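Putative periplasmic or exported protein (Salmonella enterica subsp. enterica serovar Typhimurium, PDB 4GQZ) binds copper in the periplasm and probably contributes to copper resistance. Local coordinates at residues B[62-67]-B[145-150]; B[66-71]-B[120-125]. All coordinates share one frame; numbering follows the deposited sequence.

Contact 1: B[62-67]-B[145-150]; sequences DKFYLS and IATSDD
Thr147 OG1 is gripped by two backbone groups: it gives its hydroxyl proton to Pro125 O and accepts from Met128 N. The methine and methyl of the same residue lie against Phe64. The contact joins two sheets of what looks like a beta sandwich, consistent with the immunoglobulin-like domains of the E-set clan: strand 63-68 belongs to one sheet and strand 139-146 to the other. Phe64 packs on the loop that follows strand 139-146, Leu66 on the end of that strand. No hydrogen bond joins the two segments; the closest CA atoms, those of Phe64 and Thr147, are 6.2 Å apart.

The Phe64 ring carries the contact. A chi1 of -176° swings it away from its own backbone N and across to Thr147, whose CA stands over one face, 3.9 Å from the ring centroid and 17° off the normal, a CH-pi contact. The threonine side chain sits toward the root of the ring: CB is 3.6 Å from Phe64 CG, while CG2 approaches Phe64 CD1 at 3.6 Å. A chi1 of 55° points OG1 away to its two polar partners and leaves CG2 for the ring. On the CD2-CE2 side of the ring, Ser148 O comes within 3.5 Å of Phe64 CE2, meeting the ring obliquely.

Two residues further along strand 63-68, Leu66 also faces the other segment. Its CD2 touches both branches of the Ile145 side chain, CG2 at 4.0 Å and CD1 at 4.1 Å.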
ATOM      1  N   ASP B  62      -0.927   0.474  -3.983  1.00 20.31           N
ATOM      2  CA  ASP B  62      -1.515   0.742  -5.303  1.00 23.38           C
ATOM      3  C   ASP B  62      -1.057   2.072  -5.901  1.00 20.23           C
ATOM      4  O   ASP B  62      -1.173   2.295  -7.113  1.00 20.79           O
ATOM      5  CB  ASP B  62      -3.043   0.801  -5.197  1.00 23.58           C
ATOM      6  CG  ASP B  62      -3.686  -0.560  -5.036  1.00 27.32           C
ATOM      7  OD1 ASP B  62      -3.028  -1.590  -5.318  1.00 27.86           O
ATOM      8  OD2 ASP B  62      -4.879  -0.584  -4.648  1.00 30.75           O
ATOM      9  N   LYS B  63      -0.568   2.964  -5.051  1.00 19.45           N
ATOM     10  CA  LYS B  63      -0.205   4.306  -5.489  1.00 17.85           C
ATOM     11  C   LYS B  63       1.302   4.503  -5.604  1.00 18.74           C
ATOM     12  O   LYS B  63       2.077   3.998  -4.781  1.00 18.88           O
ATOM     13  CB  LYS B  63      -0.758   5.338  -4.510  1.00 18.12           C
ATOM     14  CG  LYS B  63      -2.272   5.340  -4.407  1.00 23.65           C
ATOM     15  CD  LYS B  63      -2.876   5.854  -5.697  1.00 23.23           C
ATOM     16  CE  LYS B  63      -4.397   5.987  -5.583  1.00 27.95           C
ATOM     17  NZ  LYS B  63      -5.003   4.728  -5.056  1.00 32.55           N
ATOM     18  N   PHE B  64       1.701   5.262  -6.619  1.00 15.64           N
ATOM     19  CA  PHE B  64       3.091   5.655  -6.819  1.00 16.83           C
ATOM     20  C   PHE B  64       3.369   6.931  -6.008  1.00 15.42           C
ATOM     21  O   PHE B  64       2.561   7.876  -6.000  1.00 15.95           O
ATOM     22  CB  PHE B  64       3.273   5.910  -8.316  1.00 17.46           C
ATOM     23  CG  PHE B  64       4.680   6.243  -8.735  1.00 18.49           C
ATOM     24  CD1 PHE B  64       5.198   7.513  -8.546  1.00 16.90           C
ATOM     25  CD2 PHE B  64       5.454   5.298  -9.386  1.00 18.90           C
ATOM     26  CE1 PHE B  64       6.474   7.825  -8.970  1.00 19.01           C
ATOM     27  CE2 PHE B  64       6.722   5.607  -9.822  1.00 19.35           C
ATOM     28  CZ  PHE B  64       7.236   6.861  -9.608  1.00 19.66           C
ATOM     29  N   TYR B  65       4.504   6.966  -5.322  1.00 13.91           N
ATOM     30  CA  TYR B  65       4.905   8.160  -4.587  1.00 14.65           C
ATOM     31  C   TYR B  65       5.917   8.971  -5.366  1.00 17.00           C
ATOM     32  O   TYR B  65       7.031   8.513  -5.635  1.00 16.19           O
ATOM     33  CB  TYR B  65       5.530   7.778  -3.258  1.00 15.35           C
ATOM     34  CG  TYR B  65       5.747   8.928  -2.284  1.00 16.67           C
ATOM     35  CD1 TYR B  65       4.674   9.533  -1.653  1.00 15.79           C
ATOM     36  CD2 TYR B  65       7.032   9.351  -1.941  1.00 16.28           C
ATOM     37  CE1 TYR B  65       4.860  10.553  -0.725  1.00 18.03           C
ATOM     38  CE2 TYR B  65       7.230  10.377  -1.006  1.00 16.93           C
ATOM     39  CZ  TYR B  65       6.129  10.965  -0.409  1.00 16.49           C
ATOM     40  OH  TYR B  65       6.280  11.978   0.509  1.00 17.18           O
ATOM     41  N   LEU B  66       5.526  10.189  -5.712  1.00 14.73           N
ATOM     42  CA  LEU B  66       6.445  11.138  -6.301  1.00 15.74           C
ATOM     43  C   LEU B  66       6.755  12.255  -5.301  1.00 17.15           C
ATOM     44  O   LEU B  66       5.844  12.924  -4.795  1.00 16.06           O
ATOM     45  CB  LEU B  66       5.815  11.710  -7.562  1.00 16.79           C
ATOM     46  CG  LEU B  66       6.633  12.777  -8.282  1.00 19.32           C
ATOM     47  CD1 LEU B  66       7.965  12.206  -8.781  1.00 18.39           C
ATOM     48  CD2 LEU B  66       5.794  13.368  -9.414  1.00 19.17           C
ATOM     49  N   SER B  67       8.036  12.479  -5.016  1.00 17.27           N
ATOM     50  CA  SER B  67       8.408  13.585  -4.121  1.00 16.76           C
ATOM     51  C   SER B  67       9.208  14.617  -4.909  1.00 18.73           C
ATOM     52  O   SER B  67      10.188  14.281  -5.568  1.00 19.27           O
ATOM     53  CB  SER B  67       9.176  13.062  -2.888  1.00 18.99           C
ATOM     54  OG  SER B  67       9.291  14.056  -1.867  1.00 17.62           O
ATOM     55  N   ILE B 145       5.802  14.011 -16.111  1.00 21.01           N
ATOM     56  CA  ILE B 145       6.016  12.969 -15.129  1.00 21.06           C
ATOM     57  C   ILE B 145       5.418  11.667 -15.636  1.00 22.76           C
ATOM     58  O   ILE B 145       4.590  11.653 -16.560  1.00 19.89           O
ATOM     59  CB  ILE B 145       5.391  13.319 -13.762  1.00 20.24           C
ATOM     60  CG1 ILE B 145       3.873  13.449 -13.879  1.00 22.72           C
ATOM     61  CG2 ILE B 145       6.037  14.576 -13.169  1.00 21.46           C
ATOM     62  CD1 ILE B 145       3.153  13.403 -12.536  1.00 21.61           C
ATOM     63  N   ALA B 146       5.849  10.564 -15.042  1.00 18.89           N
ATOM     64  CA  ALA B 146       5.242   9.272 -15.347  1.00 19.91           C
ATOM     65  C   ALA B 146       5.333   8.401 -14.107  1.00 20.50           C
ATOM     66  O   ALA B 146       6.175   8.640 -13.252  1.00 19.23           O
ATOM     67  CB  ALA B 146       5.929   8.615 -16.532  1.00 22.10           C
ATOM     68  N   THR B 147       4.456   7.408 -13.997  1.00 19.87           N
ATOM     69  CA  THR B 147       4.406   6.589 -12.785  1.00 20.84           C
ATOM     70  C   THR B 147       4.469   5.093 -13.105  1.00 21.47           C
ATOM     71  O   THR B 147       3.781   4.261 -12.487  1.00 19.03           O
ATOM     72  CB  THR B 147       3.149   6.899 -11.955  1.00 19.65           C
ATOM     73  OG1 THR B 147       1.998   6.732 -12.777  1.00 20.63           O
ATOM     74  CG2 THR B 147       3.175   8.338 -11.439  1.00 18.81           C
ATOM     75  N   SER B 148       5.290   4.753 -14.090  1.00 22.39           N
ATOM     76  CA  SER B 148       5.518   3.354 -14.417  1.00 25.20           C
ATOM     77  C   SER B 148       6.560   2.781 -13.456  1.00 24.66           C
ATOM     78  O   SER B 148       7.123   3.510 -12.640  1.00 22.99           O
ATOM     79  CB  SER B 148       5.989   3.221 -15.858  1.00 25.91           C
ATOM     80  OG  SER B 148       7.376   3.485 -15.939  1.00 31.55           O
ATOM     81  N   ASP B 149       6.812   1.477 -13.530  1.00 25.96           N
ATOM     82  CA  ASP B 149       7.758   0.867 -12.592  1.00 27.09           C
ATOM     83  C   ASP B 149       9.198   1.344 -12.739  1.00 27.52           C
ATOM     84  O   ASP B 149       9.983   1.209 -11.808  1.00 30.53           O
ATOM     85  CB  ASP B 149       7.698  -0.662 -12.652  1.00 28.05           C
ATOM     86  CG  ASP B 149       6.423  -1.206 -12.072  1.00 30.26           C
ATOM     87  OD1 ASP B 149       5.771  -0.474 -11.298  1.00 30.33           O
ATOM     88  OD2 ASP B 149       6.071  -2.359 -12.390  1.00 34.02           O
ATOM     89  N   ASP B 150       9.552   1.903 -13.893  1.00 27.27           N
ATOM     90  CA  ASP B 150      10.909   2.402 -14.083  1.00 30.26           C
ATOM     91  C   ASP B 150      11.011   3.921 -13.914  1.00 30.06           C
ATOM     92  O   ASP B 150      12.070   4.502 -14.148  1.00 31.66           O
ATOM     93  CB  ASP B 150      11.469   1.968 -15.446  1.00 34.45           C
ATOM     94  CG  ASP B 150      10.628   2.448 -16.608  1.00 34.95           C
ATOM     95  OD1 ASP B 150       9.415   2.664 -16.425  1.00 36.59           O
ATOM     96  OD2 ASP B 150      11.177   2.604 -17.718  1.00 40.28           O
TER

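Contact 2: B[66-71]-B[120-125]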
ATOM      1  N   LEU B  66       5.526  10.189  -5.712  1.00 14.73           N
ATOM      2  CA  LEU B  66       6.445  11.138  -6.301  1.00 15.74           C
ATOM      3  C   LEU B  66       6.755  12.255  -5.301  1.00 17.15           C
ATOM      4  O   LEU B  66       5.844  12.924  -4.795  1.00 16.06           O
ATOM      5  CB  LEU B  66       5.815  11.710  -7.562  1.00 16.79           C
ATOM      6  CG  LEU B  66       6.633  12.777  -8.282  1.00 19.32           C
ATOM      7  CD1 LEU B  66       7.965  12.206  -8.781  1.00 18.39           C
ATOM      8  CD2 LEU B  66       5.794  13.368  -9.414  1.00 19.17           C
ATOM      9  N   SER B  67       8.036  12.479  -5.016  1.00 17.27           N
ATOM     10  CA  SER B  67       8.408  13.585  -4.121  1.00 16.76           C
ATOM     11  C   SER B  67       9.208  14.617  -4.909  1.00 18.73           C
ATOM     12  O   SER B  67      10.188  14.281  -5.568  1.00 19.27           O
ATOM     13  CB  SER B  67       9.176  13.062  -2.888  1.00 18.99           C
ATOM     14  OG  SER B  67       9.291  14.056  -1.867  1.00 17.62           O
ATOM     15  N   PHE B  68       8.774  15.874  -4.882  1.00 16.23           N
ATOM     16  CA  PHE B  68       9.448  16.884  -5.682  1.00 16.37           C
ATOM     17  C   PHE B  68       9.836  18.112  -4.863  1.00 17.49           C
ATOM     18  O   PHE B  68       9.224  18.414  -3.825  1.00 17.34           O
ATOM     19  CB  PHE B  68       8.552  17.273  -6.870  1.00 17.17           C
ATOM     20  CG  PHE B  68       7.195  17.770  -6.470  1.00 17.70           C
ATOM     21  CD1 PHE B  68       6.146  16.886  -6.280  1.00 18.13           C
ATOM     22  CD2 PHE B  68       6.962  19.129  -6.312  1.00 19.62           C
ATOM     23  CE1 PHE B  68       4.883  17.341  -5.921  1.00 18.68           C
ATOM     24  CE2 PHE B  68       5.709  19.595  -5.953  1.00 20.88           C
ATOM     25  CZ  PHE B  68       4.664  18.691  -5.755  1.00 19.64           C
ATOM     26  N   ALA B  69      10.843  18.841  -5.339  1.00 16.16           N
ATOM     27  CA  ALA B  69      11.358  19.972  -4.590  1.00 16.30           C
ATOM     28  C   ALA B  69      11.535  21.131  -5.544  1.00 17.19           C
ATOM     29  O   ALA B  69      12.453  21.126  -6.354  1.00 18.44           O
ATOM     30  CB  ALA B  69      12.691  19.617  -3.936  1.00 18.09           C
ATOM     31  N   PRO B  70      10.625  22.110  -5.494  1.00 17.67           N
ATOM     32  CA  PRO B  70      10.811  23.261  -6.389  1.00 18.51           C
ATOM     33  C   PRO B  70      12.033  24.067  -5.963  1.00 18.00           C
ATOM     34  O   PRO B  70      12.459  23.976  -4.807  1.00 17.12           O
ATOM     35  CB  PRO B  70       9.537  24.078  -6.176  1.00 19.84           C
ATOM     36  CG  PRO B  70       8.490  23.046  -5.732  1.00 19.37           C
ATOM     37  CD  PRO B  70       9.303  22.110  -4.839  1.00 19.27           C
ATOM     38  N   TYR B  71      12.600  24.848  -6.876  1.00 17.85           N
ATOM     39  CA  TYR B  71      13.731  25.679  -6.502  1.00 18.20           C
ATOM     40  C   TYR B  71      13.738  27.008  -7.238  1.00 20.64           C
ATOM     41  O   TYR B  71      13.029  27.189  -8.227  1.00 18.65           O
ATOM     42  CB  TYR B  71      15.047  24.927  -6.709  1.00 17.86           C
ATOM     43  CG  TYR B  71      15.503  24.786  -8.145  1.00 19.53           C
ATOM     44  CD1 TYR B  71      15.037  23.749  -8.941  1.00 19.91           C
ATOM     45  CD2 TYR B  71      16.437  25.672  -8.696  1.00 21.35           C
ATOM     46  CE1 TYR B  71      15.464  23.602 -10.253  1.00 20.51           C
ATOM     47  CE2 TYR B  71      16.870  25.525 -10.006  1.00 21.51           C
ATOM     48  CZ  TYR B  71      16.383  24.489 -10.770  1.00 21.25           C
ATOM     49  OH  TYR B  71      16.792  24.335 -12.079  1.00 20.88           O
ATOM     50  N   ILE B 120       7.713  18.104  -1.452  1.00 17.08           N
ATOM     51  CA  ILE B 120       6.298  17.773  -1.340  1.00 18.85           C
ATOM     52  C   ILE B 120       6.097  16.392  -1.948  1.00 17.97           C
ATOM     53  O   ILE B 120       6.624  16.112  -3.025  1.00 17.74           O
ATOM     54  CB  ILE B 120       5.428  18.756  -2.132  1.00 18.15           C
ATOM     55  CG1 ILE B 120       5.636  20.185  -1.607  1.00 19.46           C
ATOM     56  CG2 ILE B 120       3.964  18.342  -2.045  1.00 20.71           C
ATOM     57  CD1 ILE B 120       5.193  21.263  -2.550  1.00 23.13           C
ATOM     58  N   GLY B 121       5.335  15.528  -1.282  1.00 16.36           N
ATOM     59  CA  GLY B 121       5.043  14.218  -1.839  1.00 17.69           C
ATOM     60  C   GLY B 121       3.593  14.080  -2.288  1.00 19.56           C
ATOM     61  O   GLY B 121       2.683  14.557  -1.608  1.00 18.56           O
ATOM     62  N   VAL B 122       3.368  13.470  -3.451  1.00 17.92           N
ATOM     63  CA  VAL B 122       2.003  13.139  -3.858  1.00 15.83           C
ATOM     64  C   VAL B 122       1.857  11.657  -4.162  1.00 16.91           C
ATOM     65  O   VAL B 122       2.798  11.009  -4.620  1.00 15.77           O
ATOM     66  CB  VAL B 122       1.536  13.946  -5.083  1.00 17.89           C
ATOM     67  CG1 VAL B 122       1.403  15.416  -4.720  1.00 21.62           C
ATOM     68  CG2 VAL B 122       2.514  13.769  -6.248  1.00 16.14           C
ATOM     69  N   TRP B 123       0.660  11.132  -3.925  1.00 17.58           N
ATOM     70  CA  TRP B 123       0.363   9.742  -4.219  1.00 17.06           C
ATOM     71  C   TRP B 123      -0.472   9.663  -5.486  1.00 18.49           C
ATOM     72  O   TRP B 123      -1.572  10.222  -5.564  1.00 18.51           O
ATOM     73  CB  TRP B 123      -0.369   9.113  -3.037  1.00 18.24           C
ATOM     74  CG  TRP B 123       0.508   8.970  -1.805  1.00 18.82           C
ATOM     75  CD1 TRP B 123       0.573   9.824  -0.729  1.00 19.28           C
ATOM     76  CD2 TRP B 123       1.430   7.909  -1.529  1.00 18.31           C
ATOM     77  NE1 TRP B 123       1.480   9.353   0.190  1.00 19.06           N
ATOM     78  CE2 TRP B 123       2.015   8.177  -0.270  1.00 19.15           C
ATOM     79  CE3 TRP B 123       1.821   6.763  -2.224  1.00 17.31           C
ATOM     80  CZ2 TRP B 123       2.977   7.340   0.300  1.00 19.56           C
ATOM     81  CZ3 TRP B 123       2.766   5.930  -1.657  1.00 19.87           C
ATOM     82  CH2 TRP B 123       3.341   6.226  -0.405  1.00 19.77           C
ATOM     83  N   LEU B 124       0.053   8.961  -6.482  1.00 18.29           N
ATOM     84  CA  LEU B 124      -0.487   9.040  -7.833  1.00 17.23           C
ATOM     85  C   LEU B 124      -0.854   7.647  -8.353  1.00 18.26           C
ATOM     86  O   LEU B 124      -0.236   6.652  -7.964  1.00 19.12           O
ATOM     87  CB  LEU B 124       0.556   9.691  -8.753  1.00 19.26           C
ATOM     88  CG  LEU B 124       0.976  11.136  -8.451  1.00 17.83           C
ATOM     89  CD1 LEU B 124       2.063  11.581  -9.391  1.00 19.15           C
ATOM     90  CD2 LEU B 124      -0.213  12.075  -8.585  1.00 18.80           C
ATOM     91  N   PRO B 125      -1.864   7.572  -9.235  1.00 19.70           N
ATOM     92  CA  PRO B 125      -2.185   6.294  -9.890  1.00 20.71           C
ATOM     93  C   PRO B 125      -0.957   5.785 -10.629  1.00 19.69           C
ATOM     94  O   PRO B 125      -0.183   6.595 -11.140  1.00 19.55           O
ATOM     95  CB  PRO B 125      -3.272   6.666 -10.909  1.00 22.49           C
ATOM     96  CG  PRO B 125      -3.778   8.022 -10.501  1.00 22.64           C
ATOM     97  CD  PRO B 125      -2.659   8.700  -9.762  1.00 21.19           C
TER
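Ile120 meets Phe68 through both backbone and side chain. Its N donates to Phe68 O at 2.8 Å, and its own O receives Phe68 N. Ser67 CA adds a CA-H...O contact to Ile120 O, which also lies over a face of the Phe68 ring. That ring is turned back over the partner strand by chi1 of 57°; Ile120 CB stands over it, 4.0 Å from the centroid and 24° off the normal. Val97, Leu132 and Val134 of the opposing sheet also touch Phe68.

Gly121 faces Ser67 as a non-hydrogen-bonded pair, with their CA atoms 4.1 Å apart, closer than in the flanking pairs. Gly121 CA makes a 3.3 Å CA-H...O contact with Leu66 O. The alternation identifies a regular antiparallel pairing within one sheet of the likely sandwich: Ile120, Val122, Leu66 and Phe68 project to the face that meets the opposing sheet, Ser67 to the other, where its OG bonds Asp28.

Val122 closes the second hydrogen-bonded pair, its N reaching Leu66 O at 2.9 Å and its O accepting from Leu66 N. Its two methyls divide: CG1 is at the edge of the Phe68 ring, CG2 against Leu66 CB. Beyond it, Leu124 reaches back so that CD1 lies 4.1 Å from Leu66 CD2, while Val99 and Ile107 pack on the same leucine side chain of segment 120-125.

In the fold
Both contacts start from strand 63-68 and share Leu66 and Ser67, their centres about 10 Å apart. Along the chain this strand comes first, then 120-125, then 145-150. Contact 2 pairs strand 63-68 with its antiparallel neighbour inside one sheet, whereas contact 1 sets the same strand against the end of strand 139-146 and the loop after it; strand 63-68 thus bonds within its own sheet and packs against the next one, in what looks like a beta sandwich. The segments also meet directly: the threonine hydroxyl of contact 1 bonds the end of segment 120-125, and Phe64 N lies 2.7 Å from Leu124 O, a probable hydrogen bond that continues the strand pairing beyond Leu66.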